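Local structure of Alpha/beta hydrolase (Streptomyces albidoflavus, 6KSU) at residues 423-426 with 432-435; 401-406 with 461-466; 310-315 with 336-341; 92-97 with 289-294; 123-128 with 166-171. The protein probably cyclises non-ribosomal peptides by macrolactam formation, as a penicillin-binding-protein-like cyclase that joins residues of opposite chirality. All blocks are in the same frame, centred on the assembly; numbering follows the deposited sequence. Where two conformers were deposited one is given.

Contact 1: residues 423-426 with 432-435; sequences YRLS and LFVA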
# COMPACT_ATOMS: atom_id res chain seq x y z
N TYR A 423 -5.54 6.02 -25.95
CA TYR A 423 -6.84 5.97 -25.29
C TYR A 423 -7.72 7.13 -25.79
O TYR A 423 -7.23 8.25 -25.96
CB TYR A 423 -6.73 6.05 -23.76
CG TYR A 423 -5.85 5.04 -23.00
CD1 TYR A 423 -6.41 4.08 -22.16
CD2 TYR A 423 -4.46 5.10 -23.08
CE1 TYR A 423 -5.61 3.18 -21.44
CE2 TYR A 423 -3.65 4.22 -22.36
CZ TYR A 423 -4.23 3.26 -21.56
OH TYR A 423 -3.40 2.41 -20.87
N ARG A 424 -9.00 6.86 -26.02
CA ARG A 424 -9.92 7.97 -26.23
C ARG A 424 -10.23 8.63 -24.88
O ARG A 424 -10.60 7.95 -23.92
CB ARG A 424 -11.20 7.51 -26.92
CG ARG A 424 -10.99 6.66 -28.18
CD ARG A 424 -12.18 6.78 -29.14
NE ARG A 424 -12.36 8.17 -29.58
CZ ARG A 424 -12.19 8.62 -30.83
NH1 ARG A 424 -11.84 7.80 -31.81
NH2 ARG A 424 -12.39 9.91 -31.10
N LEU A 425 -10.08 9.96 -24.82
CA LEU A 425 -10.18 10.71 -23.57
C LEU A 425 -11.51 11.45 -23.51
O LEU A 425 -11.75 12.35 -24.32
CB LEU A 425 -9.02 11.70 -23.45
CG LEU A 425 -8.85 12.42 -22.10
CD1 LEU A 425 -8.71 11.39 -20.96
CD2 LEU A 425 -7.63 13.27 -22.15
N SER A 426 -12.37 11.08 -22.58
CA SER A 426 -13.62 11.79 -22.35
C SER A 426 -13.47 12.67 -21.13
O SER A 426 -13.11 12.17 -20.05
CB SER A 426 -14.79 10.84 -22.15
OG SER A 426 -15.10 10.18 -23.33
N LEU A 432 -13.34 15.25 -13.81
CA LEU A 432 -13.13 13.83 -14.02
C LEU A 432 -12.80 13.53 -15.48
O LEU A 432 -13.06 14.32 -16.38
CB LEU A 432 -14.36 13.03 -13.59
CG LEU A 432 -14.46 12.68 -12.11
CD1 LEU A 432 -15.91 12.75 -11.62
CD2 LEU A 432 -13.86 11.30 -11.90
N PHE A 433 -12.24 12.34 -15.71
CA PHE A 433 -12.01 11.88 -17.06
C PHE A 433 -11.96 10.37 -17.08
O PHE A 433 -11.52 9.73 -16.12
CB PHE A 433 -10.71 12.43 -17.67
CG PHE A 433 -9.46 11.79 -17.12
CD1 PHE A 433 -8.69 12.46 -16.18
CD2 PHE A 433 -9.03 10.54 -17.57
CE1 PHE A 433 -7.53 11.91 -15.70
CE2 PHE A 433 -7.88 9.97 -17.07
CZ PHE A 433 -7.13 10.65 -16.15
N VAL A 434 -12.39 9.82 -18.20
CA VAL A 434 -12.28 8.40 -18.48
C VAL A 434 -11.52 8.25 -19.79
O VAL A 434 -11.87 8.90 -20.79
CB VAL A 434 -13.66 7.74 -18.55
CG1 VAL A 434 -13.55 6.29 -19.04
CG2 VAL A 434 -14.32 7.81 -17.20
N ALA A 435 -10.48 7.42 -19.79
CA ALA A 435 -9.69 7.12 -20.98
C ALA A 435 -10.00 5.68 -21.38
O ALA A 435 -9.69 4.75 -20.62
CB ALA A 435 -8.20 7.30 -20.72
O HOH W 1 -13.09 8.29 -23.42

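Contact 2: residues 401-406 with 461-466; sequences LELMVT and LQYGGR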
# COMPACT_ATOMS: atom_id res chain seq x y z
N LEU A 401 7.56 7.60 -15.57
CA LEU A 401 6.30 7.30 -16.24
C LEU A 401 5.68 8.57 -16.79
O LEU A 401 5.63 9.60 -16.12
CB LEU A 401 5.34 6.60 -15.28
CG LEU A 401 6.00 5.55 -14.36
CD1 LEU A 401 5.10 5.10 -13.20
CD2 LEU A 401 6.51 4.35 -15.17
N GLU A 402 5.21 8.51 -18.04
CA GLU A 402 4.68 9.70 -18.67
C GLU A 402 3.45 9.37 -19.49
O GLU A 402 3.27 8.24 -19.96
CB GLU A 402 5.73 10.39 -19.56
CG GLU A 402 6.39 9.50 -20.59
CD GLU A 402 7.58 10.17 -21.24
OE1 GLU A 402 7.79 11.37 -20.99
OE2 GLU A 402 8.32 9.49 -21.99
N LEU A 403 2.59 10.37 -19.63
CA LEU A 403 1.36 10.26 -20.39
C LEU A 403 1.25 11.55 -21.20
O LEU A 403 1.77 12.59 -20.79
CB LEU A 403 0.17 10.07 -19.43
CG LEU A 403 -0.90 9.00 -19.56
CD1 LEU A 403 -0.26 7.65 -19.89
CD2 LEU A 403 -1.68 8.91 -18.23
N MET A 404 0.60 11.48 -22.37
CA MET A 404 0.41 12.70 -23.17
C MET A 404 -1.06 12.89 -23.50
O MET A 404 -1.75 11.95 -23.90
CB MET A 404 1.24 12.67 -24.44
CG MET A 404 2.73 12.53 -24.20
SD MET A 404 3.69 12.99 -25.65
CE MET A 404 2.48 13.90 -26.58
N VAL A 405 -1.54 14.11 -23.32
CA VAL A 405 -2.88 14.48 -23.75
C VAL A 405 -2.72 15.17 -25.09
O VAL A 405 -2.15 16.26 -25.16
CB VAL A 405 -3.60 15.36 -22.74
CG1 VAL A 405 -4.88 15.91 -23.38
CG2 VAL A 405 -3.91 14.56 -21.49
N THR A 406 -3.21 14.53 -26.13
CA THR A 406 -3.07 15.02 -27.49
C THR A 406 -4.44 15.21 -28.09
O THR A 406 -5.47 15.01 -27.44
CB THR A 406 -2.23 14.06 -28.34
OG1 THR A 406 -3.00 12.88 -28.61
CG2 THR A 406 -0.95 13.69 -27.62
N LEU A 461 -2.72 15.64 -13.34
CA LEU A 461 -3.57 14.51 -13.63
C LEU A 461 -3.33 13.46 -12.55
O LEU A 461 -2.17 13.11 -12.27
CB LEU A 461 -3.23 13.98 -15.03
CG LEU A 461 -3.79 12.73 -15.72
CD1 LEU A 461 -3.53 12.87 -17.23
CD2 LEU A 461 -3.24 11.40 -15.16
N GLN A 462 -4.39 12.98 -11.89
CA GLN A 462 -4.21 11.86 -10.99
C GLN A 462 -5.21 10.74 -11.26
O GLN A 462 -6.36 10.99 -11.63
CB GLN A 462 -4.22 12.31 -9.49
CG GLN A 462 -5.49 12.89 -8.96
CD GLN A 462 -5.33 13.40 -7.53
OE1 GLN A 462 -6.31 13.79 -6.91
NE2 GLN A 462 -4.10 13.38 -7.00
N TYR A 463 -4.72 9.51 -11.08
CA TYR A 463 -5.45 8.25 -11.22
C TYR A 463 -4.66 7.16 -10.52
O TYR A 463 -3.43 7.23 -10.44
CB TYR A 463 -5.65 7.85 -12.70
CG TYR A 463 -4.41 7.28 -13.39
CD1 TYR A 463 -4.25 5.90 -13.55
CD2 TYR A 463 -3.41 8.12 -13.89
CE1 TYR A 463 -3.14 5.37 -14.20
CE2 TYR A 463 -2.28 7.60 -14.54
CZ TYR A 463 -2.15 6.22 -14.69
OH TYR A 463 -1.06 5.66 -15.32
N GLY A 464 -5.36 6.13 -10.05
CA GLY A 464 -4.72 5.09 -9.25
C GLY A 464 -3.93 5.64 -8.07
O GLY A 464 -2.93 5.07 -7.65
N GLY A 465 -4.37 6.78 -7.53
CA GLY A 465 -3.70 7.44 -6.42
C GLY A 465 -2.34 8.04 -6.73
O GLY A 465 -1.69 8.53 -5.81
N ARG A 466 -1.87 8.01 -7.98
CA ARG A 466 -0.66 8.74 -8.33
C ARG A 466 -1.01 10.06 -9.01
O ARG A 466 -2.04 10.17 -9.67
CB ARG A 466 0.23 7.92 -9.27
CG ARG A 466 1.23 7.03 -8.53
CD ARG A 466 0.56 5.73 -8.08
NE ARG A 466 1.53 4.69 -7.74
CZ ARG A 466 1.20 3.55 -7.14
NH1 ARG A 466 -0.08 3.32 -6.85
NH2 ARG A 466 2.14 2.64 -6.84

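Contact 3: residues 310-315 with 336-341; sequences LGLMRH and LRIHPD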
# COMPACT_ATOMS: atom_id res chain seq x y z
N LEU A 310 -1.66 8.51 8.35
CA LEU A 310 -0.23 8.23 8.47
C LEU A 310 -0.06 6.71 8.39
O LEU A 310 -0.17 6.01 9.39
CB LEU A 310 0.33 8.81 9.76
CG LEU A 310 -0.11 10.24 10.08
CD1 LEU A 310 0.47 10.72 11.43
CD2 LEU A 310 0.28 11.20 8.96
N GLY A 311 0.17 6.21 7.18
CA GLY A 311 0.39 4.79 6.97
C GLY A 311 -0.85 3.93 6.93
O GLY A 311 -0.73 2.71 6.84
N LEU A 312 -2.03 4.52 7.04
CA LEU A 312 -3.30 3.85 6.81
C LEU A 312 -4.12 4.63 5.79
O LEU A 312 -4.11 5.86 5.81
CB LEU A 312 -4.09 3.71 8.09
CG LEU A 312 -3.57 2.73 9.15
CD1 LEU A 312 -4.06 3.18 10.51
CD2 LEU A 312 -4.03 1.30 8.85
N MET A 313 -4.81 3.92 4.92
CA MET A 313 -5.86 4.48 4.08
C MET A 313 -7.23 4.19 4.69
O MET A 313 -7.39 3.31 5.53
CB MET A 313 -5.79 3.91 2.65
CG MET A 313 -6.42 2.50 2.50
SD MET A 313 -6.01 1.70 0.94
CE MET A 313 -6.71 0.07 1.15
N ARG A 314 -8.24 4.93 4.21
CA ARG A 314 -9.62 4.80 4.66
C ARG A 314 -10.53 4.43 3.50
O ARG A 314 -10.47 5.05 2.43
CB ARG A 314 -10.10 6.12 5.29
CG ARG A 314 -11.57 6.13 5.66
CD ARG A 314 -11.91 7.37 6.46
NE ARG A 314 -11.78 8.60 5.66
CZ ARG A 314 -12.69 9.02 4.80
NH1 ARG A 314 -13.80 8.32 4.60
NH2 ARG A 314 -12.49 10.15 4.12
N HIS A 315 -11.37 3.40 3.70
CA HIS A 315 -12.45 3.05 2.80
C HIS A 315 -13.76 3.20 3.56
O HIS A 315 -13.93 2.61 4.63
CB HIS A 315 -12.30 1.61 2.28
CG HIS A 315 -11.20 1.45 1.27
ND1 HIS A 315 -10.91 0.23 0.68
CD2 HIS A 315 -10.32 2.34 0.76
CE1 HIS A 315 -9.89 0.39 -0.15
NE2 HIS A 315 -9.52 1.65 -0.13
N LEU A 336 -4.72 -5.85 4.63
CA LEU A 336 -4.98 -5.62 6.04
C LEU A 336 -6.16 -4.67 6.18
O LEU A 336 -6.28 -3.70 5.43
CB LEU A 336 -3.75 -5.03 6.75
CG LEU A 336 -3.99 -4.46 8.15
CD1 LEU A 336 -4.43 -5.56 9.12
CD2 LEU A 336 -2.74 -3.79 8.65
N ARG A 337 -7.03 -4.95 7.16
CA ARG A 337 -8.21 -4.12 7.37
C ARG A 337 -8.52 -4.05 8.86
O ARG A 337 -8.55 -5.08 9.53
CB ARG A 337 -9.43 -4.66 6.62
CG ARG A 337 -9.31 -4.59 5.12
CD ARG A 337 -9.34 -3.14 4.60
NE ARG A 337 -9.43 -3.09 3.14
CZ ARG A 337 -8.39 -3.24 2.32
NH1 ARG A 337 -7.16 -3.41 2.82
NH2 ARG A 337 -8.55 -3.18 1.00
N ILE A 338 -8.78 -2.83 9.34
CA ILE A 338 -8.97 -2.56 10.77
C ILE A 338 -10.24 -1.74 10.94
O ILE A 338 -10.44 -0.74 10.24
CB ILE A 338 -7.79 -1.78 11.35
CG1 ILE A 338 -6.46 -2.50 11.11
CG2 ILE A 338 -8.03 -1.47 12.79
CD1 ILE A 338 -5.27 -1.63 11.33
N HIS A 339 -11.09 -2.13 11.88
CA HIS A 339 -12.23 -1.30 12.27
C HIS A 339 -12.07 -0.99 13.74
O HIS A 339 -12.50 -1.79 14.59
CB HIS A 339 -13.57 -1.98 12.01
CG HIS A 339 -14.74 -1.05 12.15
ND1 HIS A 339 -15.25 -0.66 13.37
CD2 HIS A 339 -15.50 -0.43 11.21
CE1 HIS A 339 -16.28 0.14 13.18
NE2 HIS A 339 -16.45 0.30 11.88
N PRO A 340 -11.48 0.15 14.10
CA PRO A 340 -11.15 0.39 15.51
C PRO A 340 -12.36 0.30 16.43
O PRO A 340 -12.26 -0.30 17.52
CB PRO A 340 -10.54 1.79 15.50
CG PRO A 340 -10.09 1.98 14.09
CD PRO A 340 -11.06 1.26 13.23
N ASP A 341 -13.51 0.82 16.00
CA ASP A 341 -14.58 0.95 16.98
C ASP A 341 -15.20 -0.39 17.32
O ASP A 341 -15.58 -0.63 18.48
CB ASP A 341 -15.63 1.96 16.50
CG ASP A 341 -15.14 3.40 16.65
OD1 ASP A 341 -13.99 3.60 17.09
OD2 ASP A 341 -15.91 4.33 16.34
O HOH W 2 -11.61 -2.27 1.55

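Contact 4: residues 92-97 with 289-294; sequences LVMQFV and VLAMRT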
# COMPACT_ATOMS: atom_id res chain seq x y z
N LEU A 92 6.62 2.21 13.10
CA LEU A 92 7.96 2.45 13.60
C LEU A 92 8.23 3.94 13.74
O LEU A 92 8.72 4.40 14.78
CB LEU A 92 8.95 1.78 12.65
CG LEU A 92 10.41 1.86 13.05
CD1 LEU A 92 10.55 1.37 14.47
CD2 LEU A 92 11.24 1.02 12.09
N VAL A 93 7.90 4.72 12.70
CA VAL A 93 8.11 6.16 12.74
C VAL A 93 7.32 6.78 13.89
O VAL A 93 7.82 7.65 14.62
CB VAL A 93 7.72 6.80 11.38
CG1 VAL A 93 7.70 8.31 11.48
CG2 VAL A 93 8.67 6.38 10.29
N MET A 94 6.07 6.33 14.07
CA MET A 94 5.25 6.91 15.13
C MET A 94 5.81 6.61 16.51
O MET A 94 5.62 7.41 17.43
CB MET A 94 3.81 6.42 15.02
CG MET A 94 3.05 6.95 13.82
SD MET A 94 3.10 8.76 13.59
CE MET A 94 1.77 9.23 14.68
N GLN A 95 6.49 5.46 16.70
CA GLN A 95 7.14 5.19 17.98
C GLN A 95 8.15 6.27 18.34
O GLN A 95 8.21 6.73 19.49
CB GLN A 95 7.85 3.85 17.96
CG GLN A 95 7.05 2.66 18.36
CD GLN A 95 7.92 1.43 18.37
OE1 GLN A 95 9.05 1.47 17.87
NE2 GLN A 95 7.43 0.35 18.96
N PHE A 96 8.98 6.67 17.36
CA PHE A 96 10.03 7.65 17.63
C PHE A 96 9.43 9.01 17.95
O PHE A 96 9.96 9.75 18.78
CB PHE A 96 10.99 7.72 16.44
CG PHE A 96 11.96 6.60 16.40
CD1 PHE A 96 13.16 6.67 17.09
CD2 PHE A 96 11.63 5.42 15.74
CE1 PHE A 96 14.04 5.60 17.09
CE2 PHE A 96 12.51 4.34 15.74
CZ PHE A 96 13.71 4.44 16.41
N VAL A 97 8.31 9.33 17.30
CA VAL A 97 7.60 10.57 17.60
C VAL A 97 7.16 10.58 19.05
O VAL A 97 7.37 11.55 19.78
CB VAL A 97 6.42 10.71 16.63
CG1 VAL A 97 5.42 11.78 17.09
CG2 VAL A 97 6.94 10.97 15.21
N VAL A 289 -1.97 6.09 17.46
CA VAL A 289 -3.00 5.31 16.78
C VAL A 289 -4.01 6.23 16.10
O VAL A 289 -4.40 6.02 14.94
CB VAL A 289 -3.69 4.37 17.78
CG1 VAL A 289 -5.03 3.95 17.27
CG2 VAL A 289 -2.85 3.16 18.01
N LEU A 290 -4.46 7.26 16.83
CA LEU A 290 -5.46 8.17 16.29
C LEU A 290 -4.89 8.99 15.14
O LEU A 290 -5.57 9.24 14.14
CB LEU A 290 -6.01 9.08 17.39
CG LEU A 290 -7.05 10.09 16.93
CD1 LEU A 290 -8.29 9.41 16.35
CD2 LEU A 290 -7.42 11.07 18.05
N ALA A 291 -3.62 9.38 15.25
CA ALA A 291 -2.96 10.12 14.18
C ALA A 291 -2.84 9.28 12.90
O ALA A 291 -3.13 9.77 11.79
CB ALA A 291 -1.60 10.59 14.66
N MET A 292 -2.40 8.02 13.02
CA MET A 292 -2.30 7.13 11.86
C MET A 292 -3.63 6.99 11.14
O MET A 292 -3.66 6.85 9.91
CB MET A 292 -1.80 5.75 12.30
CG MET A 292 -0.40 5.83 12.82
SD MET A 292 0.38 4.24 13.03
CE MET A 292 0.21 3.58 11.35
N ARG A 293 -4.72 7.04 11.90
CA ARG A 293 -6.08 6.92 11.42
C ARG A 293 -6.66 8.25 10.91
O ARG A 293 -7.63 8.23 10.14
CB ARG A 293 -6.95 6.41 12.58
CG ARG A 293 -8.29 5.91 12.19
CD ARG A 293 -8.81 4.89 13.19
NE ARG A 293 -9.18 5.38 14.52
CZ ARG A 293 -8.78 4.82 15.67
NH1 ARG A 293 -7.96 3.78 15.67
NH2 ARG A 293 -9.19 5.32 16.82
N THR A 294 -6.13 9.39 11.33
CA THR A 294 -6.75 10.67 10.99
C THR A 294 -6.33 11.10 9.59
O THR A 294 -5.14 11.36 9.33
CB THR A 294 -6.39 11.75 12.02
OG1 THR A 294 -6.79 11.31 13.31
CG2 THR A 294 -7.10 13.07 11.70

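Contact 5: residues 123-128 with 166-171; sequences LGTATV and FPPGLA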
# COMPACT_ATOMS: atom_id res chain seq x y z
N LEU A 123 13.16 19.28 -1.53
CA LEU A 123 12.59 18.20 -0.74
C LEU A 123 12.88 18.40 0.74
O LEU A 123 12.17 17.86 1.59
CB LEU A 123 13.11 16.85 -1.25
CG LEU A 123 12.82 15.50 -0.56
CD1 LEU A 123 11.35 15.07 -0.61
CD2 LEU A 123 13.69 14.39 -1.14
N GLY A 124 13.89 19.23 1.06
CA GLY A 124 14.21 19.53 2.44
C GLY A 124 13.12 20.26 3.19
O GLY A 124 13.15 20.30 4.42
N THR A 125 12.15 20.83 2.47
CA THR A 125 11.05 21.54 3.10
C THR A 125 9.83 20.66 3.33
O THR A 125 8.86 21.12 3.95
CB THR A 125 10.67 22.77 2.26
OG1 THR A 125 9.74 22.40 1.24
CG2 THR A 125 11.90 23.37 1.61
N ALA A 126 9.84 19.41 2.85
CA ALA A 126 8.76 18.49 3.18
C ALA A 126 8.95 17.92 4.59
O ALA A 126 10.02 18.04 5.19
CB ALA A 126 8.68 17.37 2.13
N THR A 127 7.91 17.27 5.11
CA THR A 127 7.89 16.79 6.48
C THR A 127 7.60 15.29 6.58
O THR A 127 6.95 14.68 5.72
CB THR A 127 6.87 17.56 7.31
OG1 THR A 127 5.55 17.32 6.79
CG2 THR A 127 7.18 19.07 7.25
N VAL A 128 8.08 14.70 7.67
CA VAL A 128 7.69 13.34 8.03
C VAL A 128 6.17 13.16 7.94
O VAL A 128 5.69 12.17 7.38
CB VAL A 128 8.23 12.99 9.44
CG1 VAL A 128 7.65 11.67 9.95
CG2 VAL A 128 9.75 12.93 9.42
N PHE A 166 5.24 18.66 -7.17
CA PHE A 166 4.56 19.91 -6.85
C PHE A 166 5.06 20.26 -5.46
O PHE A 166 5.80 19.46 -4.87
CB PHE A 166 3.04 19.76 -6.90
CG PHE A 166 2.53 18.50 -6.28
CD1 PHE A 166 2.55 18.34 -4.90
CD2 PHE A 166 2.02 17.48 -7.07
CE1 PHE A 166 2.09 17.17 -4.32
CE2 PHE A 166 1.54 16.31 -6.49
CZ PHE A 166 1.57 16.14 -5.12
N PRO A 167 4.74 21.43 -4.89
CA PRO A 167 5.27 21.76 -3.56
C PRO A 167 4.64 20.91 -2.48
O PRO A 167 3.47 20.50 -2.59
CB PRO A 167 4.91 23.25 -3.39
CG PRO A 167 4.75 23.74 -4.82
CD PRO A 167 4.09 22.60 -5.51
N PRO A 168 5.37 20.61 -1.41
CA PRO A 168 4.88 19.66 -0.40
C PRO A 168 3.54 20.08 0.20
O PRO A 168 3.40 21.19 0.73
CB PRO A 168 5.99 19.66 0.65
CG PRO A 168 7.23 20.10 -0.09
CD PRO A 168 6.77 21.04 -1.17
N GLY A 169 2.56 19.20 0.10
CA GLY A 169 1.28 19.40 0.75
C GLY A 169 0.12 19.70 -0.17
O GLY A 169 -1.03 19.72 0.30
N LEU A 170 0.36 19.90 -1.47
CA LEU A 170 -0.69 20.37 -2.37
C LEU A 170 -1.61 19.23 -2.83
O LEU A 170 -2.77 19.49 -3.15
CB LEU A 170 -0.07 21.12 -3.56
CG LEU A 170 -0.93 21.85 -4.62
CD1 LEU A 170 -1.36 20.93 -5.76
CD2 LEU A 170 -2.15 22.53 -4.01
N ALA A 171 -1.14 17.98 -2.82
CA ALA A 171 -1.98 16.90 -3.30
C ALA A 171 -1.42 15.53 -2.89
O ALA A 171 -0.22 15.36 -2.68
CB ALA A 171 -2.14 16.96 -4.82

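Contact 1: residues 423-426 with 432-435
Ser426 and Val434 face each other as a hydrogen-bonded antiparallel pair, and two backbone bonds tie them: Ser426 N to Val434 O at 2.9 Å, almost straight at 174°, and Val434 N to Ser426 O at 3.1 Å. The tight side of this hairpin is the one that carries Leu425 and Ala435, a non-hydrogen-bonded pair. There Leu425 CD1 lies 3.5 Å from Phe433 CD2, while Ala435 CB sits 3.6 Å from Tyr423 CB. The small methyl of Ala435 suits this place, because the strands come close and the root of a tyrosine already fills the space beside it. With CG anti to the backbone N (chi1 -171°), Leu425 leans off its strand toward 432-435, so that CD1 meets the Phe433 ring obliquely.

The other face is looser and wetter. Ser426 and Val434 are partly exposed there, and one water donates to Arg424 O at 2.6 Å and to Val434 O at 3.0 Å while also bonding Ser426 OG. A short polar serine fits such a hydrated face.

Strands 420-427 and 432-437 are adjacent in the C-terminal eight-stranded antiparallel barrel: strand 413-417 flanks the first, and strand 445-451 flanks the second, where Phe433 meets the ring of Phe449.

Contact 2: residues 401-406 with 461-466
Leu403 reaches across the inside of the C-terminal antiparallel beta barrel to Leu461 and Tyr463, side chains of a strand that is not its neighbour in the sheet. The nearest CA atoms, those of Leu403 and Leu461, are 9.4 Å apart, so side chains alone bridge the interior.

The apolar contacts centre on one methyl. Leu403 CD2 lies 4.0 Å from Tyr463 CE2 and 4.2 Å from Leu461 CD2, touching a ring carbon and a second leucine at once. Leucine suits the place because it is long enough to carry one methyl into the gap between the two partners. Tyr463 and Leu403 approach from opposite directions; with CG between the backbone N and the carbonyl carbon (chi1 76°), the tyrosine ring is turned toward Leu403 and brings CE2 obliquely to its methyl. Around them the interior is filled further by Leu415, which Leu403 touches, and by Tyr396 and Phe449, on which Leu461 packs.

No polar bond joins the two segments; those of the second gather where its chain reverses. A type I' turn runs from Tyr463 to Arg466, with Gly464 and Gly465 both at positive phi, a backbone region that favours glycine. Paired bonds close it, Tyr463 N to Arg466 O at 3.1 Å and Arg466 N to Tyr463 O at 3.0 Å. Arg466 leaves the turn for a salt bridge with Asp140, outside both segments, and its NH1 makes a weak bond of 3.4 Å to Gly464 O, which lies in the guanidinium plane.

Contact 3: residues 310-315 with 336-341
Met313 lays its terminal methyl over one face of the Arg337 guanidinium, with CE 3.5 Å above the plane and offset toward the rim; the nearest atom is Arg337 NH2, 3.7 Å from Met313 CE. Met313 CG stands between the backbone N and the carbonyl carbon (chi1 80°), and from there the chain runs extended to the arginine. A long, unbranched thioether suits the task, since it can cover a flat cation without competing for its N-H groups.

Those groups are engaged around the edge. Arg337 NH1 donates to Leu336 O at 2.8 Å, in the guanidinium plane although above that of the carbonyl, and also forms a salt bridge with Asp326. A water accepts from Arg337 NE at 2.8 Å and bonds His315 ND1 at 2.7 Å, linking the two side chains. They also touch directly but obliquely, His315 CE1 lying 4.0 Å from Arg337 NH2, with the two planes 84° apart, while His315 NE2 is bonded to Leu304 O.

Strands 313-315 and 332-339 belong to the seven-stranded antiparallel sheet of the beta-lactamase-like domain and are separated by strand 322-329, so side chains must span the intervening strand.

Beside this polar group, Leu312 CD2 meets Ile338 CD1 at 4.0 Å, the side chains crossing at about a right angle. Both apolar residues pack against Phe87 of helix 85-98, which covers this end of the contact.

Contact 4: residues 92-97 with 289-294
Met94 projects from helix 85-98 toward helix 286-293, packing two helices of the beta-lactamase-like domain through side chains. The CA atoms of Met94 and Met292, the nearest pair, are 8.2 Å apart. From Met94 CB, which points at the other helix, the chain reaches CG, placed anti to the carbonyl carbon (chi1 -69°). This CG touches Met292 twice, lying 3.8 Å from its CG and 3.9 Å from its SD. Bends at chi2 (-52°) and chi3 (-84°) then carry the chain through SD and turn CE to the neighbouring residue, 3.6 Å from Ala291 CB. One side chain thus meets two successive residues of the facing helix.

Methionine suits this interface because its flexible thioether can bend to follow the surface opposite. The two methionine chains run side by side, each heading for the other's helix, and Met292 continues toward the first helix to pack on Phe87, Ala90 and Glu91. Ala291 offers just a methyl, a small target that lets the end of Met94 come close. Elsewhere on helix 85-98, Leu92 and Phe96 pack on helix 194-206 and Val93 on helix 176-189.

Helix 286-293 ends here. Thr294 is the first residue to leave helical angles; its hydroxyl turns back to donate to Leu290 O, and its backbone still closes the last turn, Thr294 N bonding Ala291 O at 3.1 Å.

Contact 5: residues 123-128 with 166-171
Pro168 presses its ring against Thr125 and Ala126, joining two loops of the beta-lactamase-like domain. The second segment enters this meeting from Phe166, whose ring is turned to Leu460 of strand 458-463 and so faces the C-terminal barrel. Pro167 follows as the first residue of a type II turn that runs to Leu170.

Pro168 comes next and makes the contact. Its CG lies 3.8 Å from Ala126 CB and 3.7 Å from Thr125 OG1, while its CB is also 3.8 Å from Ala126 CB. The CB-CG edge of the ring therefore rests on the Ala126 methyl, and CG also lies beside the Thr125 hydroxyl. A proline fits the second position of this turn, where its ring holds phi near -58°, and the same rigid ring offers a firm apolar surface to the neighbouring loop.

At Gly169 the backbone takes phi 109°, where a side chain would jam against the preceding carbonyl oxygen, so glycine is called for. The turn is closed weakly by Leu170 N and Pro167 O, 3.4 Å apart. Ala171 then packs, like Phe166, on Leu460.

In the facing loop, Ala126 N bonds Leu123 O at 3.1 Å, and Thr125 OG1 bonds Pro122 O, which gives this hydroxyl a polar partner of its own. With contacts between the two segments limited to van der Waals touches of the proline ring, the fit between them rests on shape rather than on directional bonds.

Contacts 2, 3 and 4 are buried, whereas contacts 1 and 5 are partly open to solvent. Contacts 1 and 2 share the C-terminal barrel and touch, Phe433 CE1 lying 3.8 Å from Leu461 CG: the first pairs adjacent strands through backbone bonds, the second fills the interior between distant ones. Contacts 3 and 4 meet where the seven-stranded sheet adjoins its helices, at Leu310 and Met292; the former buries a charged group with water, the latter is purely apolar. Contact 5 joins loops through a proline, yet reaches contact 4 by Val128 against Val93. It also lies close to the barrel, its nearest atoms about 5 Å from contact 2 without touching.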